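Local coordinates for protein type IV pilus biogenesis factor PilY1 (Pseudomonas aeruginosa, PDB 3HX6) that primes type IV pilus assembly, stabilises assembled fibres probably by opposing PilT-driven retraction, and supports calcium-dependent twitching motility and adhesion to host cells, at residues F496-Q501 with V517-T522; W181-D186 with L226-E231; A58-Y63 with G72-F77. The protein carries 3 engineered substitutions. All coordinates share one frame; numbering follows the deposited sequence.

Interaction 1 (F496-Q501 with V517-T522)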
ATOM      1  N   PHE A 496     -10.171  -9.149 -11.934  1.00 17.65           N
ATOM      2  CA  PHE A 496     -10.646  -7.819 -11.590  1.00 18.81           C
ATOM      3  C   PHE A 496     -11.824  -7.753 -10.635  1.00 18.50           C
ATOM      4  O   PHE A 496     -12.738  -8.572 -10.694  1.00 18.09           O
ATOM      5  CB  PHE A 496     -11.058  -7.064 -12.860  1.00 16.60           C
ATOM      6  CG  PHE A 496      -9.977  -6.957 -13.892  1.00 17.28           C
ATOM      7  CD1 PHE A 496      -8.892  -6.116 -13.696  1.00 17.03           C
ATOM      8  CD2 PHE A 496     -10.055  -7.690 -15.072  1.00 17.60           C
ATOM      9  CE1 PHE A 496      -7.896  -6.000 -14.660  1.00 19.13           C
ATOM     10  CE2 PHE A 496      -9.065  -7.584 -16.045  1.00 19.23           C
ATOM     11  CZ  PHE A 496      -7.982  -6.735 -15.836  1.00 19.47           C
ATOM     12  N   ASP A 497     -11.794  -6.771  -9.746  1.00 20.69           N
ATOM     13  CA  ASP A 497     -12.929  -6.557  -8.870  1.00 22.93           C
ATOM     14  C   ASP A 497     -13.770  -5.588  -9.687  1.00 20.71           C
ATOM     15  O   ASP A 497     -13.602  -4.376  -9.593  1.00 23.69           O
ATOM     16  CB  ASP A 497     -12.536  -5.896  -7.549  1.00 23.37           C
ATOM     17  CG  ASP A 497     -13.744  -5.362  -6.796  1.00 27.05           C
ATOM     18  OD1 ASP A 497     -14.810  -6.016  -6.854  1.00 29.63           O
ATOM     19  OD2 ASP A 497     -13.637  -4.297  -6.149  1.00 27.72           O
ATOM     20  N   LEU A 498     -14.656  -6.127 -10.512  1.00 20.23           N
ATOM     21  CA  LEU A 498     -15.509  -5.304 -11.360  1.00 18.93           C
ATOM     22  C   LEU A 498     -16.735  -4.790 -10.623  1.00 19.49           C
ATOM     23  O   LEU A 498     -17.423  -3.889 -11.099  1.00 20.06           O
ATOM     24  CB  LEU A 498     -15.966  -6.117 -12.571  1.00 16.61           C
ATOM     25  CG  LEU A 498     -14.860  -6.686 -13.458  1.00 16.02           C
ATOM     26  CD1 LEU A 498     -15.471  -7.588 -14.520  1.00 15.68           C
ATOM     27  CD2 LEU A 498     -14.089  -5.537 -14.104  1.00 13.73           C
ATOM     28  N   ALA A 499     -16.997  -5.369  -9.457  1.00 22.43           N
ATOM     29  CA  ALA A 499     -18.165  -5.016  -8.663  1.00 23.49           C
ATOM     30  C   ALA A 499     -17.944  -3.924  -7.621  1.00 25.69           C
ATOM     31  O   ALA A 499     -18.817  -3.682  -6.791  1.00 26.72           O
ATOM     32  CB  ALA A 499     -18.700  -6.266  -7.988  1.00 22.68           C
ATOM     33  N   ARG A 500     -16.794  -3.260  -7.666  1.00 26.92           N
ATOM     34  CA  ARG A 500     -16.487  -2.210  -6.699  1.00 28.28           C
ATOM     35  C   ARG A 500     -16.657  -2.723  -5.267  1.00 28.50           C
ATOM     36  O   ARG A 500     -17.207  -2.026  -4.412  1.00 31.45           O
ATOM     37  CB  ARG A 500     -17.401  -0.997  -6.909  1.00 29.59           C
ATOM     38  CG  ARG A 500     -17.166  -0.243  -8.204  1.00 31.39           C
ATOM     39  CD  ARG A 500     -18.034   0.997  -8.276  1.00 33.65           C
ATOM     40  NE  ARG A 500     -17.808   1.737  -9.510  1.00 37.31           N
ATOM     41  CZ  ARG A 500     -18.479   2.826  -9.869  1.00 39.17           C
ATOM     42  NH1 ARG A 500     -19.433   3.315  -9.084  1.00 41.60           N
ATOM     43  NH2 ARG A 500     -18.198   3.425 -11.019  1.00 39.78           N
ATOM     44  N   GLN A 501     -16.184  -3.937  -5.011  1.00 27.30           N
ATOM     45  CA  GLN A 501     -16.291  -4.543  -3.689  1.00 25.89           C
ATOM     46  C   GLN A 501     -15.117  -4.212  -2.772  1.00 26.30           C
ATOM     47  O   GLN A 501     -15.241  -4.273  -1.549  1.00 22.99           O
ATOM     48  CB  GLN A 501     -16.398  -6.064  -3.816  1.00 26.17           C
ATOM     49  CG  GLN A 501     -17.673  -6.540  -4.469  1.00 26.34           C
ATOM     50  CD  GLN A 501     -18.897  -6.092  -3.707  1.00 29.09           C
ATOM     51  OE1 GLN A 501     -19.112  -6.501  -2.567  1.00 30.27           O
ATOM     52  NE2 GLN A 501     -19.702  -5.236  -4.326  1.00 31.04           N
ATOM     53  N   VAL A 517     -17.338 -17.807 -15.278  1.00 23.36           N
ATOM     54  CA  VAL A 517     -15.993 -17.579 -15.761  1.00 22.71           C
ATOM     55  C   VAL A 517     -15.421 -16.230 -15.344  1.00 21.36           C
ATOM     56  O   VAL A 517     -16.158 -15.281 -15.081  1.00 18.43           O
ATOM     57  CB  VAL A 517     -16.005 -17.700 -17.305  1.00 24.17           C
ATOM     58  CG1 VAL A 517     -14.889 -16.924 -17.912  1.00 28.31           C
ATOM     59  CG2 VAL A 517     -15.924 -19.164 -17.706  1.00 27.01           C
ATOM     60  N   ALA A 518     -14.095 -16.158 -15.273  1.00 18.67           N
ATOM     61  CA  ALA A 518     -13.429 -14.916 -14.929  1.00 18.36           C
ATOM     62  C   ALA A 518     -13.545 -14.007 -16.147  1.00 17.55           C
ATOM     63  O   ALA A 518     -13.501 -14.477 -17.284  1.00 15.67           O
ATOM     64  CB  ALA A 518     -11.964 -15.178 -14.614  1.00 16.35           C
ATOM     65  N   VAL A 519     -13.717 -12.713 -15.911  1.00 17.22           N
ATOM     66  CA  VAL A 519     -13.813 -11.750 -17.004  1.00 18.11           C
ATOM     67  C   VAL A 519     -12.379 -11.375 -17.365  1.00 17.91           C
ATOM     68  O   VAL A 519     -11.608 -10.983 -16.497  1.00 17.56           O
ATOM     69  CB  VAL A 519     -14.585 -10.484 -16.569  1.00 18.19           C
ATOM     70  CG1 VAL A 519     -14.396  -9.364 -17.606  1.00 17.64           C
ATOM     71  CG2 VAL A 519     -16.066 -10.815 -16.411  1.00 18.90           C
ATOM     72  N   SER A 520     -12.019 -11.492 -18.639  1.00 15.20           N
ATOM     73  CA  SER A 520     -10.658 -11.172 -19.043  1.00 16.43           C
ATOM     74  C   SER A 520     -10.479  -9.736 -19.502  1.00 16.31           C
ATOM     75  O   SER A 520      -9.387  -9.181 -19.408  1.00 16.31           O
ATOM     76  CB  SER A 520     -10.204 -12.123 -20.150  1.00 17.10           C
ATOM     77  OG  SER A 520     -10.139 -13.448 -19.663  1.00 18.22           O
ATOM     78  N   GLY A 521     -11.551  -9.132 -19.997  1.00 15.53           N
ATOM     79  CA  GLY A 521     -11.450  -7.766 -20.467  1.00 16.10           C
ATOM     80  C   GLY A 521     -12.651  -6.909 -20.125  1.00 16.80           C
ATOM     81  O   GLY A 521     -13.773  -7.404 -20.020  1.00 15.35           O
ATOM     82  N   THR A 522     -12.400  -5.619 -19.938  1.00 16.54           N
ATOM     83  CA  THR A 522     -13.451  -4.661 -19.633  1.00 19.39           C
ATOM     84  C   THR A 522     -13.090  -3.307 -20.236  1.00 20.59           C
ATOM     85  O   THR A 522     -11.931  -2.880 -20.201  1.00 17.82           O
ATOM     86  CB  THR A 522     -13.668  -4.506 -18.111  1.00 20.73           C
ATOM     87  OG1 THR A 522     -14.751  -3.600 -17.876  1.00 23.47           O
ATOM     88  CG2 THR A 522     -12.422  -3.976 -17.435  1.00 20.68           C
TER
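L498 sets its two methyl groups on two different residues of 517-522. CD1 packs against the branched end of V519, 3.7 Å from CB, while CD2 lies alongside T522, 4.0 Å from CG2, the two side chains running in opposite directions. The first torsion, with CG anti to the carbonyl carbon (chi1 -58°), carries the fork toward the other segment, and a branched leucine suits a place with two apolar neighbours. F405 of strand 392-405 packs on both L498 and V519.

Segment 517-522 runs into the start of strand 521-524, an inner strand between 408-415 and 477-483 in the large mixed sheet; S520 and G521 together face R413 in a classic beta bulge. F496 and L498 reach it from the loop 496-501, where D497 centres an inverse gamma turn.

F496 meets polar atoms across the contact only with the edge of its ring, CE2 standing 3.7 Å from S520 O with that oxygen in the ring plane, where the weakly positive ring hydrogens lie.

Within the loop, D497 OD1 receives Q501 N at 3.1 Å through its syn lone pair, and Q501 NE2 reaches back to A499 O. The backbone N and O of L498 bond to S508 and R410.

Interaction 2 (W181-D186 with L226-E231). Engineered in segment 226-231: M230 (natural residue Leu).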
ATOM      1  N   TRP A 181      21.678  16.358 -20.282  1.00 23.84           N
ATOM      2  CA  TRP A 181      22.111  16.296 -21.667  1.00 22.49           C
ATOM      3  C   TRP A 181      20.967  16.296 -22.671  1.00 22.51           C
ATOM      4  O   TRP A 181      19.801  16.109 -22.321  1.00 22.96           O
ATOM      5  CB  TRP A 181      23.006  15.071 -21.915  1.00 20.99           C
ATOM      6  CG  TRP A 181      22.514  13.770 -21.329  1.00 19.02           C
ATOM      7  CD1 TRP A 181      22.959  13.172 -20.185  1.00 18.70           C
ATOM      8  CD2 TRP A 181      21.507  12.901 -21.868  1.00 16.71           C
ATOM      9  NE1 TRP A 181      22.296  11.983 -19.979  1.00 16.70           N
ATOM     10  CE2 TRP A 181      21.399  11.793 -20.995  1.00 16.00           C
ATOM     11  CE3 TRP A 181      20.686  12.950 -23.002  1.00 17.08           C
ATOM     12  CZ2 TRP A 181      20.500  10.743 -21.221  1.00 15.45           C
ATOM     13  CZ3 TRP A 181      19.791  11.902 -23.227  1.00 15.39           C
ATOM     14  CH2 TRP A 181      19.707  10.815 -22.338  1.00 16.52           C
ATOM     15  N   GLU A 182      21.332  16.523 -23.926  1.00 24.16           N
ATOM     16  CA  GLU A 182      20.397  16.548 -25.038  1.00 26.93           C
ATOM     17  C   GLU A 182      21.044  15.783 -26.178  1.00 26.88           C
ATOM     18  O   GLU A 182      22.194  16.033 -26.522  1.00 27.52           O
ATOM     19  CB  GLU A 182      20.130  17.982 -25.494  1.00 30.34           C
ATOM     20  CG  GLU A 182      19.387  18.846 -24.498  1.00 34.51           C
ATOM     21  CD  GLU A 182      19.126  20.242 -25.041  1.00 40.14           C
ATOM     22  OE1 GLU A 182      20.108  20.959 -25.338  1.00 42.59           O
ATOM     23  OE2 GLU A 182      17.941  20.619 -25.178  1.00 41.10           O
ATOM     24  N   ILE A 183      20.308  14.843 -26.753  1.00 27.42           N
ATOM     25  CA  ILE A 183      20.816  14.051 -27.863  1.00 27.24           C
ATOM     26  C   ILE A 183      20.018  14.380 -29.115  1.00 25.10           C
ATOM     27  O   ILE A 183      18.807  14.570 -29.050  1.00 24.28           O
ATOM     28  CB  ILE A 183      20.678  12.536 -27.591  1.00 28.97           C
ATOM     29  CG1 ILE A 183      21.515  12.139 -26.379  1.00 32.80           C
ATOM     30  CG2 ILE A 183      21.120  11.741 -28.815  1.00 29.67           C
ATOM     31  CD1 ILE A 183      21.502  10.652 -26.100  1.00 32.26           C
ATOM     32  N   GLY A 184      20.709  14.454 -30.246  1.00 24.76           N
ATOM     33  CA  GLY A 184      20.060  14.738 -31.512  1.00 24.16           C
ATOM     34  C   GLY A 184      20.708  13.864 -32.565  1.00 24.43           C
ATOM     35  O   GLY A 184      21.568  13.042 -32.235  1.00 21.64           O
ATOM     36  N   VAL A 185      20.315  14.028 -33.826  1.00 24.66           N
ATOM     37  CA  VAL A 185      20.904  13.221 -34.887  1.00 26.58           C
ATOM     38  C   VAL A 185      22.399  13.488 -34.959  1.00 26.84           C
ATOM     39  O   VAL A 185      23.174  12.614 -35.344  1.00 27.48           O
ATOM     40  CB  VAL A 185      20.263  13.509 -36.262  1.00 27.33           C
ATOM     41  CG1 VAL A 185      18.803  13.086 -36.242  1.00 26.62           C
ATOM     42  CG2 VAL A 185      20.393  14.989 -36.609  1.00 30.52           C
ATOM     43  N   ASP A 186      22.802  14.696 -34.577  1.00 27.26           N
ATOM     44  CA  ASP A 186      24.214  15.059 -34.582  1.00 29.41           C
ATOM     45  C   ASP A 186      25.020  14.133 -33.672  1.00 29.11           C
ATOM     46  O   ASP A 186      26.154  13.784 -33.984  1.00 30.20           O
ATOM     47  CB  ASP A 186      24.384  16.507 -34.121  1.00 31.41           C
ATOM     48  CG  ASP A 186      24.010  17.510 -35.197  1.00 34.25           C
ATOM     49  OD1 ASP A 186      23.692  18.665 -34.845  1.00 36.20           O
ATOM     50  OD2 ASP A 186      24.040  17.144 -36.389  1.00 36.28           O
ATOM     51  N   LEU A 226      19.630   1.775 -28.273  1.00 12.34           N
ATOM     52  CA  LEU A 226      20.562   2.814 -27.894  1.00 13.55           C
ATOM     53  C   LEU A 226      20.827   2.680 -26.403  1.00 14.89           C
ATOM     54  O   LEU A 226      19.899   2.579 -25.603  1.00 15.59           O
ATOM     55  CB  LEU A 226      19.987   4.201 -28.203  1.00 12.77           C
ATOM     56  CG  LEU A 226      19.598   4.474 -29.667  1.00 15.10           C
ATOM     57  CD1 LEU A 226      19.121   5.920 -29.818  1.00 11.58           C
ATOM     58  CD2 LEU A 226      20.792   4.217 -30.574  1.00 13.29           C
ATOM     59  N   ILE A 227      22.100   2.646 -26.043  1.00 14.43           N
ATOM     60  CA  ILE A 227      22.489   2.557 -24.650  1.00 15.41           C
ATOM     61  C   ILE A 227      23.244   3.849 -24.402  1.00 16.10           C
ATOM     62  O   ILE A 227      24.394   4.014 -24.812  1.00 15.72           O
ATOM     63  CB  ILE A 227      23.365   1.324 -24.397  1.00 15.59           C
ATOM     64  CG1 ILE A 227      22.541   0.060 -24.685  1.00 16.01           C
ATOM     65  CG2 ILE A 227      23.860   1.317 -22.954  1.00 15.77           C
ATOM     66  CD1 ILE A 227      23.287  -1.246 -24.477  1.00 15.48           C
ATOM     67  N   ILE A 228      22.556   4.773 -23.747  1.00 16.15           N
ATOM     68  CA  ILE A 228      23.076   6.099 -23.465  1.00 16.21           C
ATOM     69  C   ILE A 228      23.537   6.233 -22.020  1.00 17.08           C
ATOM     70  O   ILE A 228      22.770   5.975 -21.095  1.00 16.18           O
ATOM     71  CB  ILE A 228      21.977   7.139 -23.748  1.00 16.64           C
ATOM     72  CG1 ILE A 228      21.408   6.898 -25.156  1.00 16.59           C
ATOM     73  CG2 ILE A 228      22.534   8.552 -23.605  1.00 16.23           C
ATOM     74  CD1 ILE A 228      20.141   7.670 -25.457  1.00 16.46           C
ATOM     75  N   ASP A 229      24.787   6.639 -21.827  1.00 15.46           N
ATOM     76  CA  ASP A 229      25.313   6.808 -20.477  1.00 15.82           C
ATOM     77  C   ASP A 229      24.457   7.833 -19.747  1.00 15.91           C
ATOM     78  O   ASP A 229      24.270   8.957 -20.222  1.00 13.79           O
ATOM     79  CB  ASP A 229      26.767   7.291 -20.516  1.00 16.49           C
ATOM     80  CG  ASP A 229      27.375   7.410 -19.128  1.00 18.38           C
ATOM     81  OD1 ASP A 229      27.509   6.371 -18.446  1.00 15.64           O
ATOM     82  OD2 ASP A 229      27.710   8.543 -18.719  1.00 17.53           O
ATOM     83  N   MET A 230      23.939   7.443 -18.588  1.00 16.84           N
ATOM     84  CA  MET A 230      23.085   8.319 -17.797  1.00 18.15           C
ATOM     85  C   MET A 230      23.722   9.672 -17.504  1.00 19.38           C
ATOM     86  O   MET A 230      23.108  10.718 -17.712  1.00 19.08           O
ATOM     87  CB  MET A 230      22.719   7.639 -16.473  1.00 20.45           C
ATOM     88  CG  MET A 230      21.615   8.344 -15.696  1.00 20.93           C
ATOM     89  SD  MET A 230      20.063   8.433 -16.645  1.00 23.05           S
ATOM     90  CE  MET A 230      20.056  10.113 -17.167  1.00 21.09           C
ATOM     91  N   GLU A 231      24.960   9.655 -17.028  1.00 20.62           N
ATOM     92  CA  GLU A 231      25.637  10.893 -16.684  1.00 23.16           C
ATOM     93  C   GLU A 231      25.998  11.794 -17.856  1.00 23.84           C
ATOM     94  O   GLU A 231      25.680  12.986 -17.858  1.00 24.29           O
ATOM     95  CB  GLU A 231      26.912  10.588 -15.890  1.00 25.52           C
ATOM     96  CG  GLU A 231      27.740  11.822 -15.554  1.00 28.02           C
ATOM     97  CD  GLU A 231      28.941  11.500 -14.682  1.00 30.78           C
ATOM     98  OE1 GLU A 231      29.693  10.560 -15.021  1.00 31.50           O
ATOM     99  OE2 GLU A 231      29.137  12.193 -13.663  1.00 33.81           O
TER
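W181 drives its indole edge at the turn that follows strand 226-229, and its NE1 gives a hydrogen bond to M230 O at 2.7 Å. The oxygen lies in the plane of the indole, as the N-H requires, but the donor stands 43° out of the plane of the carbonyl. This reach depends on the first torsion: CG sits between the backbone N and the carbonyl carbon (chi1 46°), which swings the ring across to the next blade. One face of the indole receives I228, whose CG2 is 4.1 Å from the centroid of the six-membered ring in a CH-pi contact.

I228 has CG1 anti to the carbonyl carbon (chi1 -51°), which puts CG2 anti to the backbone N, over the indole. The two isoleucines, I183 and I228, meet tip to tip, their CD1 atoms modelled closer than usual van der Waals contact, so the exact spacing is doubtful. M230, an engineered residue in place of the natural leucine, starts away from 181-186, but bends at chi2 and chi3 to bring CE within 4.1 Å of W181 CZ2, crossing the indole at about a right angle.

The strands belong to successive four-stranded antiparallel sheets of the beta-propeller in this C-terminal domain of PilY1, 181-184 being part of an outermost strand and 226-229 of an inner one. Facing rather than paired, their axes approach to 10.4 Å, a gap filled by side chains. L166, V210 and I235 extend this apolar layer.

Tryptophan suits such a seam because it buries a broad hydrocarbon surface while its one polar hydrogen is satisfied by a main-chain carbonyl; the chemistry therefore joins apolar and CH-pi packing between blades to one directional bond.

Interaction 3 (A58-Y63 with G72-F77); sequences AQYLTY and GNYSTF
Two short helices near the start of the propeller domain, 62-65 and 74-82, are joined here by Y74, a residue from the first turn of the second helix that reaches across the loop leading into the first. Its hydroxyl oxygen accepts a hydrogen bond from Y60 N at 2.9 Å, nearly straight at 165°. D144 of strand 141-147 is a further partner of this hydroxyl and also accepts from Q59 N, so one carboxylate ties the helix and the loop to a propeller strand. A tyrosine fits because its long ring spans the gap and its polar end still finds partners there.

Y74 CG lies anti to the backbone N (chi1 -160°), which sends the ring toward 58-63. A58 CB packs beside the phenol, 3.8 Å from CZ, its small methyl allowing the close approach. Y60 crosses Y74 at about a right angle, with CD2 3.9 Å from CZ, and Y60 O lies in the plane of the Y74 ring at its edge. W151 adds an edge-to-face partner for that ring.

The start of helix 74-82 is a capped one: N73 is the N-cap residue, and its OD1 accepts both T76 N, at 3.2 Å, and S75 OG. The serine bond is in the carbonyl plane, whereas T76 N sits above it. A short polar side chain suits the N-cap, where first-turn amides lack an i-4 carbonyl in the helix.

T62 closes the other end of the contact, its OG1 3.5 Å from S75 CA and its CG2 near the S75 backbone. On the second subunit, R500 packs on T62 and S407 on S75.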
ATOM      1  N   ALA A  58      11.556   8.044  -2.953  1.00 30.13           N
ATOM      2  CA  ALA A  58      12.580   7.288  -3.660  1.00 28.18           C
ATOM      3  C   ALA A  58      11.840   6.182  -4.402  1.00 27.56           C
ATOM      4  O   ALA A  58      10.848   5.645  -3.906  1.00 26.68           O
ATOM      5  CB  ALA A  58      13.575   6.694  -2.679  1.00 24.84           C
ATOM      6  N   GLN A  59      12.321   5.848  -5.591  1.00 26.48           N
ATOM      7  CA  GLN A  59      11.677   4.831  -6.403  1.00 27.29           C
ATOM      8  C   GLN A  59      11.853   3.398  -5.921  1.00 26.37           C
ATOM      9  O   GLN A  59      10.944   2.586  -6.055  1.00 24.93           O
ATOM     10  CB  GLN A  59      12.164   4.945  -7.851  1.00 28.11           C
ATOM     11  CG  GLN A  59      11.827   3.742  -8.717  1.00 29.31           C
ATOM     12  CD  GLN A  59      12.239   3.930 -10.165  1.00 30.39           C
ATOM     13  OE1 GLN A  59      13.264   4.546 -10.458  1.00 29.36           O
ATOM     14  NE2 GLN A  59      11.448   3.377 -11.078  1.00 31.47           N
ATOM     15  N   TYR A  60      13.010   3.085  -5.351  1.00 27.45           N
ATOM     16  CA  TYR A  60      13.278   1.716  -4.921  1.00 26.94           C
ATOM     17  C   TYR A  60      13.291   1.501  -3.415  1.00 27.63           C
ATOM     18  O   TYR A  60      13.239   2.444  -2.630  1.00 26.35           O
ATOM     19  CB  TYR A  60      14.631   1.252  -5.477  1.00 28.24           C
ATOM     20  CG  TYR A  60      14.902   1.638  -6.919  1.00 29.78           C
ATOM     21  CD1 TYR A  60      14.089   1.177  -7.953  1.00 31.77           C
ATOM     22  CD2 TYR A  60      15.974   2.469  -7.247  1.00 28.98           C
ATOM     23  CE1 TYR A  60      14.338   1.538  -9.286  1.00 31.87           C
ATOM     24  CE2 TYR A  60      16.231   2.834  -8.571  1.00 30.42           C
ATOM     25  CZ  TYR A  60      15.408   2.368  -9.587  1.00 32.30           C
ATOM     26  OH  TYR A  60      15.640   2.749 -10.896  1.00 32.87           O
ATOM     27  N   LEU A  61      13.352   0.230  -3.034  1.00 27.51           N
ATOM     28  CA  LEU A  61      13.441  -0.149  -1.637  1.00 27.70           C
ATOM     29  C   LEU A  61      14.934  -0.297  -1.420  1.00 26.72           C
ATOM     30  O   LEU A  61      15.633  -0.898  -2.240  1.00 26.86           O
ATOM     31  CB  LEU A  61      12.741  -1.483  -1.380  1.00 29.35           C
ATOM     32  CG  LEU A  61      11.212  -1.475  -1.434  1.00 31.44           C
ATOM     33  CD1 LEU A  61      10.698  -2.855  -1.077  1.00 30.83           C
ATOM     34  CD2 LEU A  61      10.656  -0.433  -0.467  1.00 31.45           C
ATOM     35  N   THR A  62      15.425   0.255  -0.323  1.00 24.84           N
ATOM     36  CA  THR A  62      16.841   0.205  -0.028  1.00 23.34           C
ATOM     37  C   THR A  62      17.504  -1.165  -0.162  1.00 23.56           C
ATOM     38  O   THR A  62      18.603  -1.263  -0.701  1.00 22.14           O
ATOM     39  CB  THR A  62      17.119   0.765   1.373  1.00 21.46           C
ATOM     40  OG1 THR A  62      16.777   2.155   1.394  1.00 21.72           O
ATOM     41  CG2 THR A  62      18.588   0.607   1.729  1.00 21.51           C
ATOM     42  N   TYR A  63      16.853  -2.225   0.306  1.00 24.25           N
ATOM     43  CA  TYR A  63      17.483  -3.534   0.215  1.00 24.46           C
ATOM     44  C   TYR A  63      17.729  -3.970  -1.223  1.00 25.96           C
ATOM     45  O   TYR A  63      18.520  -4.874  -1.472  1.00 25.23           O
ATOM     46  CB  TYR A  63      16.664  -4.597   0.960  1.00 28.43           C
ATOM     47  CG  TYR A  63      15.535  -5.223   0.181  1.00 30.49           C
ATOM     48  CD1 TYR A  63      14.376  -4.510  -0.110  1.00 33.15           C
ATOM     49  CD2 TYR A  63      15.617  -6.548  -0.240  1.00 33.22           C
ATOM     50  CE1 TYR A  63      13.319  -5.106  -0.798  1.00 34.59           C
ATOM     51  CE2 TYR A  63      14.573  -7.151  -0.928  1.00 34.94           C
ATOM     52  CZ  TYR A  63      13.429  -6.429  -1.202  1.00 36.11           C
ATOM     53  OH  TYR A  63      12.392  -7.035  -1.872  1.00 40.69           O
ATOM     54  N   GLY A  72      27.489   4.056  -2.699  1.00 26.36           N
ATOM     55  CA  GLY A  72      26.484   5.040  -2.334  1.00 24.79           C
ATOM     56  C   GLY A  72      25.710   4.626  -1.097  1.00 25.91           C
ATOM     57  O   GLY A  72      25.981   3.579  -0.510  1.00 26.79           O
ATOM     58  N   ASN A  73      24.751   5.452  -0.691  1.00 25.44           N
ATOM     59  CA  ASN A  73      23.924   5.146   0.471  1.00 25.44           C
ATOM     60  C   ASN A  73      22.476   5.447   0.097  1.00 24.80           C
ATOM     61  O   ASN A  73      22.024   6.584   0.212  1.00 23.93           O
ATOM     62  CB  ASN A  73      24.332   6.006   1.669  1.00 24.14           C
ATOM     63  CG  ASN A  73      23.776   5.476   2.969  1.00 26.97           C
ATOM     64  OD1 ASN A  73      22.607   5.091   3.048  1.00 27.06           O
ATOM     65  ND2 ASN A  73      24.609   5.447   4.003  1.00 28.50           N
ATOM     66  N   TYR A  74      21.744   4.432  -0.350  1.00 24.92           N
ATOM     67  CA  TYR A  74      20.366   4.658  -0.761  1.00 25.98           C
ATOM     68  C   TYR A  74      19.437   5.027   0.387  1.00 26.99           C
ATOM     69  O   TYR A  74      18.533   5.842   0.211  1.00 27.19           O
ATOM     70  CB  TYR A  74      19.804   3.438  -1.496  1.00 23.31           C
ATOM     71  CG  TYR A  74      18.599   3.772  -2.353  1.00 21.88           C
ATOM     72  CD1 TYR A  74      18.738   4.528  -3.521  1.00 19.11           C
ATOM     73  CD2 TYR A  74      17.315   3.364  -1.984  1.00 20.06           C
ATOM     74  CE1 TYR A  74      17.631   4.872  -4.298  1.00 19.27           C
ATOM     75  CE2 TYR A  74      16.198   3.706  -2.755  1.00 21.24           C
ATOM     76  CZ  TYR A  74      16.366   4.461  -3.911  1.00 19.47           C
ATOM     77  OH  TYR A  74      15.269   4.816  -4.669  1.00 18.77           O
ATOM     78  N   SER A  75      19.649   4.437   1.561  1.00 28.52           N
ATOM     79  CA  SER A  75      18.791   4.738   2.704  1.00 31.71           C
ATOM     80  C   SER A  75      18.776   6.234   3.014  1.00 31.33           C
ATOM     81  O   SER A  75      17.722   6.792   3.311  1.00 31.90           O
ATOM     82  CB  SER A  75      19.239   3.962   3.944  1.00 32.02           C
ATOM     83  OG  SER A  75      20.490   4.434   4.404  1.00 37.51           O
ATOM     84  N   THR A  76      19.937   6.885   2.943  1.00 31.28           N
ATOM     85  CA  THR A  76      20.000   8.318   3.218  1.00 32.48           C
ATOM     86  C   THR A  76      19.347   9.103   2.080  1.00 31.51           C
ATOM     87  O   THR A  76      18.788  10.179   2.293  1.00 31.47           O
ATOM     88  CB  THR A  76      21.454   8.811   3.417  1.00 33.66           C
ATOM     89  OG1 THR A  76      22.231   8.518   2.254  1.00 39.89           O
ATOM     90  CG2 THR A  76      22.088   8.131   4.623  1.00 36.92           C
ATOM     91  N   PHE A  77      19.421   8.563   0.868  1.00 28.72           N
ATOM     92  CA  PHE A  77      18.802   9.216  -0.278  1.00 25.64           C
ATOM     93  C   PHE A  77      17.296   9.085  -0.127  1.00 24.76           C
ATOM     94  O   PHE A  77      16.556  10.040  -0.332  1.00 23.95           O
ATOM     95  CB  PHE A  77      19.219   8.542  -1.582  1.00 24.88           C
ATOM     96  CG  PHE A  77      18.561   9.130  -2.802  1.00 22.18           C
ATOM     97  CD1 PHE A  77      19.016  10.324  -3.345  1.00 21.99           C
ATOM     98  CD2 PHE A  77      17.481   8.491  -3.400  1.00 21.49           C
ATOM     99  CE1 PHE A  77      18.408  10.871  -4.474  1.00 21.84           C
ATOM    100  CE2 PHE A  77      16.868   9.030  -4.525  1.00 17.87           C
ATOM    101  CZ  PHE A  77      17.334  10.222  -5.060  1.00 20.42           C
TER

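Interactions 1 and 2 are buried, whereas interaction 3 is only partly so. Interactions 2 and 3 both belong to the propeller domain, with nearest atoms about 9 Å apart, but one fills the space between two sheets and the other joins a helix start to the loop before a helix. Interaction 1 packs a loop against the start of a strand of the large mixed sheet, across the chain's centre from interaction 2. Bonding differs accordingly: interaction 1 meets through apolar contacts and a ring edge against carbonyl oxygens, interaction 2 adds an indole N-H to a main-chain carbonyl, and interaction 3 reverses the roles, a backbone N-H donating to a side-chain hydroxyl. Interactions 1 and 3 both touch the second subunit.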